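Local atomic coordinates of putative TIM-barrel metal-dependent hydrolase (Mycobacterium avium subsp. paratuberculosis S397, PDB entry 4DZI), a protein that probably acts as a metal-dependent hydrolase of the amidohydrolase family, with a TIM-barrel active site that binds two metal ions, here cadmium. Residues 9-14 with 353-358; 115-120 with 162-167; 206-211 with 269-274. All coordinates share one frame; numbering follows the deposited sequence.

Contact 1: 9-14 with 353-358; sequences VIDVDN and FGSDWP. With CD (cadmium ion), chain Q; CD (cadmium ion), chain P.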
loop_
_atom_site.group_PDB
_atom_site.type_symbol
_atom_site.label_atom_id
_atom_site.label_comp_id
_atom_site.label_asym_id
_atom_site.label_seq_id
_atom_site.Cartn_x
_atom_site.Cartn_y
_atom_site.Cartn_z
ATOM N N VAL C 9 4.005 -28.509 -20.483
ATOM C CA VAL C 9 4.089 -27.132 -20.015
ATOM C C VAL C 9 5.260 -26.939 -19.074
ATOM O O VAL C 9 5.867 -27.905 -18.593
ATOM C CB VAL C 9 2.771 -26.698 -19.355
ATOM C CG1 VAL C 9 1.618 -26.849 -20.349
ATOM C CG2 VAL C 9 2.477 -27.506 -18.093
ATOM N N ILE C 10 5.602 -25.676 -18.794
ATOM C CA ILE C 10 6.640 -25.349 -17.833
ATOM C C ILE C 10 5.899 -24.548 -16.742
ATOM O O ILE C 10 5.378 -23.494 -17.032
ATOM C CB ILE C 10 7.717 -24.452 -18.469
ATOM C CG1 ILE C 10 8.280 -25.103 -19.746
ATOM C CG2 ILE C 10 8.800 -24.091 -17.429
ATOM C CD1 ILE C 10 9.103 -26.339 -19.510
ATOM N N ASP C 11 5.813 -25.093 -15.539
ATOM C CA ASP C 11 5.016 -24.505 -14.438
ATOM C C ASP C 11 5.962 -23.746 -13.524
ATOM O O ASP C 11 6.822 -24.364 -12.865
ATOM C CB ASP C 11 4.345 -25.662 -13.681
ATOM C CG ASP C 11 3.245 -25.195 -12.742
ATOM O OD1 ASP C 11 3.347 -24.052 -12.261
ATOM O OD2 ASP C 11 2.293 -25.977 -12.474
ATOM N N VAL C 12 5.850 -22.409 -13.457
ATOM C CA VAL C 12 6.826 -21.648 -12.663
ATOM C C VAL C 12 6.461 -21.553 -11.174
ATOM O O VAL C 12 7.174 -20.922 -10.393
ATOM C CB VAL C 12 7.089 -20.232 -13.236
ATOM C CG1 VAL C 12 7.472 -20.313 -14.743
ATOM C CG2 VAL C 12 5.893 -19.301 -13.032
ATOM N N ASP C 13 5.373 -22.202 -10.774
ATOM C CA ASP C 13 5.000 -22.138 -9.353
ATOM C C ASP C 13 4.521 -23.491 -8.890
ATOM O O ASP C 13 3.341 -23.837 -9.025
ATOM C CB ASP C 13 3.874 -21.130 -9.106
ATOM C CG ASP C 13 3.678 -20.838 -7.641
ATOM O OD1 ASP C 13 4.354 -21.480 -6.784
ATOM O OD2 ASP C 13 2.803 -19.986 -7.360
ATOM N N ASN C 14 5.468 -24.237 -8.309
ATOM C CA ASN C 14 5.113 -25.486 -7.644
ATOM C C ASN C 14 5.778 -25.509 -6.282
ATOM O O ASN C 14 6.735 -24.796 -6.033
ATOM C CB ASN C 14 5.599 -26.693 -8.477
ATOM C CG ASN C 14 4.505 -27.350 -9.306
ATOM O OD1 ASN C 14 4.476 -28.589 -9.425
ATOM N ND2 ASN C 14 3.667 -26.552 -9.965
ATOM N N PHE C 353 2.641 -18.794 -16.910
ATOM C CA PHE C 353 1.815 -19.774 -16.217
ATOM C C PHE C 353 2.474 -20.365 -14.970
ATOM O O PHE C 353 3.609 -20.853 -15.018
ATOM C CB PHE C 353 1.440 -20.883 -17.208
ATOM C CG PHE C 353 1.218 -22.221 -16.575
ATOM C CD1 PHE C 353 0.135 -22.457 -15.740
ATOM C CD2 PHE C 353 2.112 -23.254 -16.836
ATOM C CE1 PHE C 353 -0.056 -23.719 -15.180
ATOM C CE2 PHE C 353 1.937 -24.508 -16.271
ATOM C CZ PHE C 353 0.839 -24.752 -15.472
ATOM N N GLY C 354 1.758 -20.278 -13.845
ATOM C CA GLY C 354 2.189 -20.959 -12.612
ATOM C C GLY C 354 0.901 -21.445 -11.929
ATOM O O GLY C 354 -0.080 -20.712 -11.853
ATOM N N SER C 355 0.895 -22.679 -11.447
ATOM C CA SER C 355 -0.314 -23.262 -10.871
ATOM C C SER C 355 -0.371 -23.194 -9.340
ATOM O O SER C 355 -1.471 -23.255 -8.767
ATOM C CB SER C 355 -0.391 -24.754 -11.238
ATOM O OG SER C 355 0.687 -25.434 -10.615
ATOM N N ASP C 356 0.791 -23.086 -8.690
ATOM C CA ASP C 356 0.911 -23.122 -7.229
ATOM C C ASP C 356 0.544 -24.474 -6.679
ATOM O O ASP C 356 0.177 -24.602 -5.520
ATOM C CB ASP C 356 0.025 -22.050 -6.566
ATOM C CG ASP C 356 0.422 -21.761 -5.115
ATOM O OD1 ASP C 356 1.599 -21.859 -4.731
ATOM O OD2 ASP C 356 -0.492 -21.367 -4.364
ATOM N N TRP C 357 0.622 -25.497 -7.519
ATOM C CA TRP C 357 0.343 -26.847 -7.014
ATOM C C TRP C 357 1.415 -27.336 -6.062
ATOM O O TRP C 357 2.601 -27.132 -6.289
ATOM C CB TRP C 357 0.236 -27.762 -8.250
ATOM C CG TRP C 357 -0.449 -29.065 -7.935
ATOM C CD1 TRP C 357 -1.811 -29.340 -7.994
ATOM C CD2 TRP C 357 0.170 -30.322 -7.501
ATOM N NE1 TRP C 357 -2.067 -30.653 -7.627
ATOM C CE2 TRP C 357 -0.929 -31.276 -7.301
ATOM C CE3 TRP C 357 1.472 -30.732 -7.235
ATOM C CZ2 TRP C 357 -0.701 -32.592 -6.883
ATOM C CZ3 TRP C 357 1.683 -32.057 -6.828
ATOM C CH2 TRP C 357 0.609 -32.953 -6.634
ATOM N N PRO C 358 1.046 -28.020 -4.953
ATOM C CA PRO C 358 -0.240 -28.552 -4.548
ATOM C C PRO C 358 -0.946 -27.701 -3.500
ATOM O O PRO C 358 -1.765 -28.221 -2.767
ATOM C CB PRO C 358 0.174 -29.843 -3.857
ATOM C CG PRO C 358 1.396 -29.472 -3.124
ATOM C CD PRO C 358 2.125 -28.553 -4.089
HETATM CD CD CD Q . 3.497 -20.555 -4.947
HETATM CD CD CD P . 0.679 -20.885 -2.390
HETATM O O HOH W 1 5.142 -20.815 -17.481
HETATM O O HOH W 2 2.056 -19.897 -0.573
#

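Contact 2: 115-120 with 162-167; sequences IETAFM and RIIAAP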
loop_
_atom_site.group_PDB
_atom_site.type_symbol
_atom_site.label_atom_id
_atom_site.label_comp_id
_atom_site.label_asym_id
_atom_site.label_seq_id
_atom_site.Cartn_x
_atom_site.Cartn_y
_atom_site.Cartn_z
ATOM N N ILE C 115 3.565 -31.783 -17.145
ATOM C CA ILE C 115 4.561 -30.746 -16.872
ATOM C C ILE C 115 5.967 -31.277 -17.220
ATOM O O ILE C 115 6.403 -32.312 -16.677
ATOM C CB ILE C 115 4.505 -30.339 -15.387
ATOM C CG1 ILE C 115 3.139 -29.719 -15.052
ATOM C CG2 ILE C 115 5.619 -29.342 -15.091
ATOM C CD1 ILE C 115 2.962 -29.533 -13.536
ATOM N N GLU C 116 6.664 -30.602 -18.143
ATOM C CA GLU C 116 8.050 -30.968 -18.420
ATOM C C GLU C 116 8.958 -30.499 -17.304
ATOM O O GLU C 116 9.779 -31.268 -16.775
ATOM C CB GLU C 116 8.559 -30.368 -19.737
ATOM C CG GLU C 116 10.060 -30.567 -19.841
ATOM C CD GLU C 116 10.670 -30.112 -21.158
ATOM O OE1 GLU C 116 9.949 -29.626 -22.057
ATOM O OE2 GLU C 116 11.906 -30.243 -21.270
ATOM N N THR C 117 8.835 -29.221 -16.925
ATOM C CA THR C 117 9.721 -28.685 -15.884
ATOM C C THR C 117 8.865 -27.891 -14.905
ATOM O O THR C 117 8.003 -27.158 -15.337
ATOM C CB THR C 117 10.822 -27.765 -16.475
ATOM O OG1 THR C 117 11.626 -28.518 -17.412
ATOM C CG2 THR C 117 11.767 -27.208 -15.401
ATOM N N ALA C 118 9.098 -28.096 -13.617
ATOM C CA ALA C 118 8.402 -27.343 -12.575
ATOM C C ALA C 118 9.445 -26.549 -11.814
ATOM O O ALA C 118 10.518 -27.098 -11.507
ATOM C CB ALA C 118 7.724 -28.319 -11.626
ATOM N N PHE C 119 9.124 -25.296 -11.442
ATOM C CA PHE C 119 9.971 -24.545 -10.486
ATOM C C PHE C 119 9.485 -24.995 -9.113
ATOM O O PHE C 119 8.302 -24.914 -8.837
ATOM C CB PHE C 119 9.782 -23.035 -10.627
ATOM C CG PHE C 119 10.275 -22.452 -11.933
ATOM C CD1 PHE C 119 10.649 -23.248 -13.014
ATOM C CD2 PHE C 119 10.323 -21.073 -12.075
ATOM C CE1 PHE C 119 11.089 -22.654 -14.203
ATOM C CE2 PHE C 119 10.755 -20.480 -13.244
ATOM C CZ PHE C 119 11.151 -21.274 -14.311
ATOM N N MET C 120 10.382 -25.510 -8.279
ATOM C CA MET C 120 9.985 -26.094 -6.985
ATOM C C MET C 120 10.412 -25.124 -5.887
ATOM O O MET C 120 11.606 -24.802 -5.749
ATOM C CB MET C 120 10.635 -27.472 -6.766
ATOM C CG MET C 120 9.974 -28.587 -7.580
ATOM S SD MET C 120 8.259 -28.970 -7.097
ATOM C CE MET C 120 8.553 -29.526 -5.435
ATOM N N ARG C 162 13.988 -31.818 -15.007
ATOM C CA ARG C 162 12.553 -31.824 -14.736
ATOM C C ARG C 162 12.228 -30.813 -13.625
ATOM O O ARG C 162 11.114 -30.300 -13.564
ATOM C CB ARG C 162 12.111 -33.197 -14.228
ATOM C CG ARG C 162 12.262 -34.372 -15.207
ATOM C CD ARG C 162 11.551 -34.115 -16.540
ATOM N NE ARG C 162 10.095 -33.943 -16.440
ATOM C CZ ARG C 162 9.214 -34.928 -16.284
ATOM N NH1 ARG C 162 9.632 -36.192 -16.177
ATOM N NH2 ARG C 162 7.914 -34.677 -16.202
ATOM N N ILE C 163 13.198 -30.537 -12.758
ATOM C CA ILE C 163 12.894 -29.699 -11.583
ATOM C C ILE C 163 13.922 -28.613 -11.401
ATOM O O ILE C 163 15.122 -28.867 -11.343
ATOM C CB ILE C 163 12.755 -30.575 -10.323
ATOM C CG1 ILE C 163 11.438 -31.350 -10.406
ATOM C CG2 ILE C 163 12.912 -29.737 -9.054
ATOM C CD1 ILE C 163 11.189 -32.320 -9.274
ATOM N N ILE C 164 13.453 -27.364 -11.360
ATOM C CA ILE C 164 14.342 -26.263 -11.015
ATOM C C ILE C 164 14.029 -25.910 -9.565
ATOM O O ILE C 164 13.005 -25.279 -9.314
ATOM C CB ILE C 164 14.054 -25.043 -11.925
ATOM C CG1 ILE C 164 14.336 -25.396 -13.390
ATOM C CG2 ILE C 164 14.860 -23.830 -11.472
ATOM C CD1 ILE C 164 15.739 -25.893 -13.599
ATOM N N ALA C 165 14.840 -26.379 -8.615
ATOM C CA ALA C 165 14.578 -26.058 -7.203
ATOM C C ALA C 165 15.364 -24.824 -6.856
ATOM O O ALA C 165 16.580 -24.838 -6.878
ATOM C CB ALA C 165 14.963 -27.240 -6.291
ATOM N N ALA C 166 14.657 -23.750 -6.507
ATOM C CA ALA C 166 15.289 -22.471 -6.299
ATOM C C ALA C 166 15.771 -22.284 -4.862
ATOM O O ALA C 166 14.963 -22.254 -3.920
ATOM C CB ALA C 166 14.281 -21.371 -6.664
ATOM N N PRO C 167 17.096 -22.139 -4.666
ATOM C CA PRO C 167 17.602 -21.915 -3.313
ATOM C C PRO C 167 17.278 -20.468 -2.895
ATOM O O PRO C 167 16.929 -19.637 -3.748
ATOM C CB PRO C 167 19.125 -22.072 -3.454
ATOM C CG PRO C 167 19.387 -21.725 -4.893
ATOM C CD PRO C 167 18.177 -22.197 -5.680
HETATM O O HOH W 3 12.905 -23.994 -3.504
#

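Contact 3: 206-211 with 269-274; sequences RSLGDR and HDTMAS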
loop_
_atom_site.group_PDB
_atom_site.type_symbol
_atom_site.label_atom_id
_atom_site.label_comp_id
_atom_site.label_asym_id
_atom_site.label_seq_id
_atom_site.Cartn_x
_atom_site.Cartn_y
_atom_site.Cartn_z
ATOM N N ARG C 206 17.746 -2.352 4.755
ATOM C CA ARG C 206 18.191 -1.780 3.475
ATOM C C ARG C 206 17.179 -2.008 2.328
ATOM O O ARG C 206 16.413 -2.987 2.302
ATOM C CB ARG C 206 19.561 -2.339 3.046
ATOM C CG ARG C 206 20.738 -2.018 3.966
ATOM C CD ARG C 206 22.016 -2.553 3.341
ATOM N NE ARG C 206 22.115 -4.021 3.352
ATOM C CZ ARG C 206 22.394 -4.773 4.422
ATOM N NH1 ARG C 206 22.564 -4.233 5.635
ATOM N NH2 ARG C 206 22.458 -6.099 4.308
ATOM N N SER C 207 17.171 -1.074 1.390
ATOM C CA SER C 207 16.499 -1.235 0.106
ATOM C C SER C 207 17.152 -2.397 -0.654
ATOM O O SER C 207 18.347 -2.631 -0.520
ATOM C CB SER C 207 16.696 0.055 -0.689
ATOM O OG SER C 207 16.229 -0.078 -1.997
ATOM N N LEU C 208 16.361 -3.123 -1.445
ATOM C CA LEU C 208 16.924 -4.154 -2.326
ATOM C C LEU C 208 17.973 -3.550 -3.256
ATOM O O LEU C 208 18.939 -4.214 -3.618
ATOM C CB LEU C 208 15.805 -4.839 -3.115
ATOM C CG LEU C 208 15.070 -5.870 -2.238
ATOM C CD1 LEU C 208 13.705 -6.191 -2.834
ATOM C CD2 LEU C 208 15.899 -7.149 -2.132
ATOM N N GLY C 209 17.790 -2.281 -3.606
ATOM C CA GLY C 209 18.733 -1.529 -4.459
ATOM C C GLY C 209 19.878 -0.788 -3.782
ATOM O O GLY C 209 20.519 0.039 -4.436
ATOM N N ASP C 210 20.133 -1.076 -2.507
ATOM C CA ASP C 210 21.329 -0.594 -1.812
ATOM C C ASP C 210 22.585 -0.938 -2.611
ATOM O O ASP C 210 22.722 -2.037 -3.106
ATOM C CB ASP C 210 21.420 -1.186 -0.419
ATOM C CG ASP C 210 22.380 -0.407 0.463
ATOM O OD1 ASP C 210 23.596 -0.708 0.432
ATOM O OD2 ASP C 210 21.905 0.504 1.185
ATOM N N ARG C 211 23.519 -0.006 -2.740
ATOM C CA ARG C 211 24.704 -0.296 -3.519
ATOM C C ARG C 211 25.547 -1.439 -2.968
ATOM O O ARG C 211 26.296 -2.070 -3.724
ATOM C CB ARG C 211 25.579 0.964 -3.638
ATOM C CG ARG C 211 24.838 2.170 -4.195
ATOM C CD ARG C 211 24.383 1.945 -5.628
ATOM N NE ARG C 211 25.495 1.625 -6.530
ATOM C CZ ARG C 211 26.267 2.544 -7.112
ATOM N NH1 ARG C 211 26.054 3.828 -6.883
ATOM N NH2 ARG C 211 27.252 2.186 -7.929
ATOM N N HIS C 269 4.649 -4.901 -4.753
ATOM C CA HIS C 269 4.720 -3.561 -5.314
ATOM C C HIS C 269 5.956 -2.834 -4.805
ATOM O O HIS C 269 6.724 -2.242 -5.604
ATOM C CB HIS C 269 3.477 -2.787 -4.869
ATOM C CG HIS C 269 3.509 -1.331 -5.267
ATOM N ND1 HIS C 269 4.177 -0.396 -4.562
ATOM C CD2 HIS C 269 2.930 -0.678 -6.349
ATOM C CE1 HIS C 269 4.044 0.809 -5.184
ATOM N NE2 HIS C 269 3.268 0.635 -6.259
ATOM N N ASP C 270 6.122 -2.842 -3.472
ATOM C CA ASP C 270 7.214 -2.111 -2.842
ATOM C C ASP C 270 8.583 -2.719 -3.191
ATOM O O ASP C 270 9.572 -2.010 -3.383
ATOM C CB ASP C 270 7.004 -2.012 -1.348
ATOM C CG ASP C 270 5.721 -1.264 -0.986
ATOM O OD1 ASP C 270 5.059 -0.730 -1.924
ATOM O OD2 ASP C 270 5.376 -1.227 0.219
ATOM N N THR C 271 8.633 -4.048 -3.304
ATOM C CA THR C 271 9.847 -4.735 -3.734
ATOM C C THR C 271 10.273 -4.270 -5.132
ATOM O O THR C 271 11.468 -3.976 -5.377
ATOM C CB THR C 271 9.582 -6.268 -3.749
ATOM O OG1 THR C 271 9.468 -6.706 -2.391
ATOM C CG2 THR C 271 10.735 -7.076 -4.441
ATOM N N MET C 272 9.339 -4.284 -6.070
ATOM C CA MET C 272 9.668 -3.910 -7.433
ATOM C C MET C 272 9.993 -2.414 -7.496
ATOM O O MET C 272 10.894 -2.035 -8.208
ATOM C CB MET C 272 8.556 -4.294 -8.395
ATOM C CG MET C 272 8.379 -5.803 -8.581
ATOM S SD MET C 272 9.903 -6.455 -9.300
ATOM C CE MET C 272 9.505 -8.209 -9.352
ATOM N N ALA C 273 9.311 -1.602 -6.688
ATOM C CA ALA C 273 9.693 -0.186 -6.584
ATOM C C ALA C 273 11.126 -0.038 -6.100
ATOM O O ALA C 273 11.898 0.782 -6.636
ATOM C CB ALA C 273 8.740 0.566 -5.668
ATOM N N SER C 274 11.476 -0.751 -5.031
ATOM C CA SER C 274 12.820 -0.694 -4.497
ATOM C C SER C 274 13.842 -1.061 -5.556
ATOM O O SER C 274 14.843 -0.362 -5.737
ATOM C CB SER C 274 12.912 -1.627 -3.291
ATOM O OG SER C 274 14.252 -1.740 -2.855
#

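Contact 1: 9-14 with 353-358
D13 and D356 share a cadmium ion in the two-metal site of this TIM-barrel amidohydrolase. D13 comes from the first barrel strand and D356 from the loop after helix 339-346. D13 grips cadmium Q with both oxygens, OD1 being the nearer at 2.2 Å. D356 OD1 bridges the two ions unevenly, 2.3 Å from cadmium Q and 2.7 Å from cadmium P, which OD2 also binds. The two carboxylates lie side by side, pointing the same way, planes 36° apart. H15, H230 and E293 complete the ligands of cadmium Q; E293, H359 and E361 bind cadmium P, with a water.

The second shell is built on D11. Its CG is anti to the backbone N (chi1 -166°), which brings the carboxylate to the 353-358 loop. OD1 accepts from S355 N and, on the opposite face of its plane, from D13 N. The latter closes an Asx turn that fixes the backbone of D13. V12 N gives F353 O a nearly straight bond (177°).

The F353 ring packs against V9, with CE2 3.5 Å from V9 CG2. S355 OG donates to the syn lone pair of D11 OD2 at 2.5 Å, and accepts from W357 N in an ST turn.

Contact 2: 115-120 with 162-167
A118, F119 and M120 pair in parallel with I163, I164 and A165, joining the second and third strands of the TIM barrel. The strand axes run 15° apart. Backbone bonds alternate from A118 N to R162 O, I164 N to A118 O and M120 N to I164 O, and end in a weak one from A166 N to M120 O.

Side chains interlock on both faces of the sheet. On one face, CG2 of I163 presses tightly on the base of the M120 side chain, 3.5 Å from M120 CG. The bend at chi2 (-66°) turns the sulfur to the far side of that carbon, and a second at chi3 sets the end methyl. Helix 103-113 lies against M120 and I163, and helix 136-153 against A165. On the other face F119 and I164 lie side by side, with F119 CD1 4.0 Å from I164 CB. T117 CG2 reaches I164 CG1 at 3.7 Å, side chains crossing at a slant.

R162 curls back to the start of strand 115-121. With bends at chi2 and chi3 its guanidinium meets two successive carbonyls at its edge, near its plane. R162 NE donates to E116 O at 2.7 Å, and R162 NH2 to I115 O at 2.8 Å. NH2 also forms a salt bridge with D111. One charged group thus satisfies two carbonyls at the corner of the chain; both bonds fix its rotation, and D111 probably balances its charge.

Contact 3: 206-211 with 269-274
S207 and S274 meet through their hydroxyls, joining the loop before helix 214-223 to helix 266-277 of this TIM-barrel protein. The contact is small and buried. It divides into polar and apolar parts.

The polar part centres on two serine oxygens. S207 OG and S274 OG are 2.7 Å apart and hydrogen-bonded; either could be the donor. Both hydroxyls sit anti to their own backbone N (chi1 172° in each), and this turns each toward the other. S207 OG has further partners. It accepts from G209 N at 3.1 Å, which makes an ST turn, and it is hydrogen-bonded to H278 ND1. The backbone adds a type I beta turn from S207 to D210, closed by the bond from D210 N to S207 O. The turn presents L208 to the helix, and L208 N comes to 2.9 Å from S274 OG.

The apolar part is carried by L208. Its side chain crosses that of T271, one helical turn before S274. The CD1 branch of L208 packs closely on T271 CG2, at 3.5 Å. L208 CB also lies 3.5 Å from S274 OG, so the leucine flanks the serine pair. The T271 methyl is anti to its backbone N, while its hydroxyl is turned back within the helix and bonds to A267 O.

F229 of strand 227-230 touches both L208 and T271, and W217 of helix 214-223 donates from NE1 to L208 O. T271 also packs on W243 of the second subunit, so the contact borders the subunit interface, with strand 227-230 beside it.

Contacts 1 and 2 adjoin. Their centres are 9 Å apart, and strand 9-15 pairs with strand 115-121 in one parallel sheet. D11 O lies 2.9 Å from F119 N, a probable hydrogen bond, and N14 packs on M120. Contact 1 carries two of the metal ligands, D13 and D356. Contact 2 continues the same barrel wall by one strand, with the F119 side chain about 9 Å from a cadmium ion. Contact 3 stands apart on the opposite side of the chain's centre. Its centre is 26 Å from that of contact 1 and 27 Å from that of contact 2. In sequence, contacts 2 and 3 follow one another inside the long loop closed by contact 1.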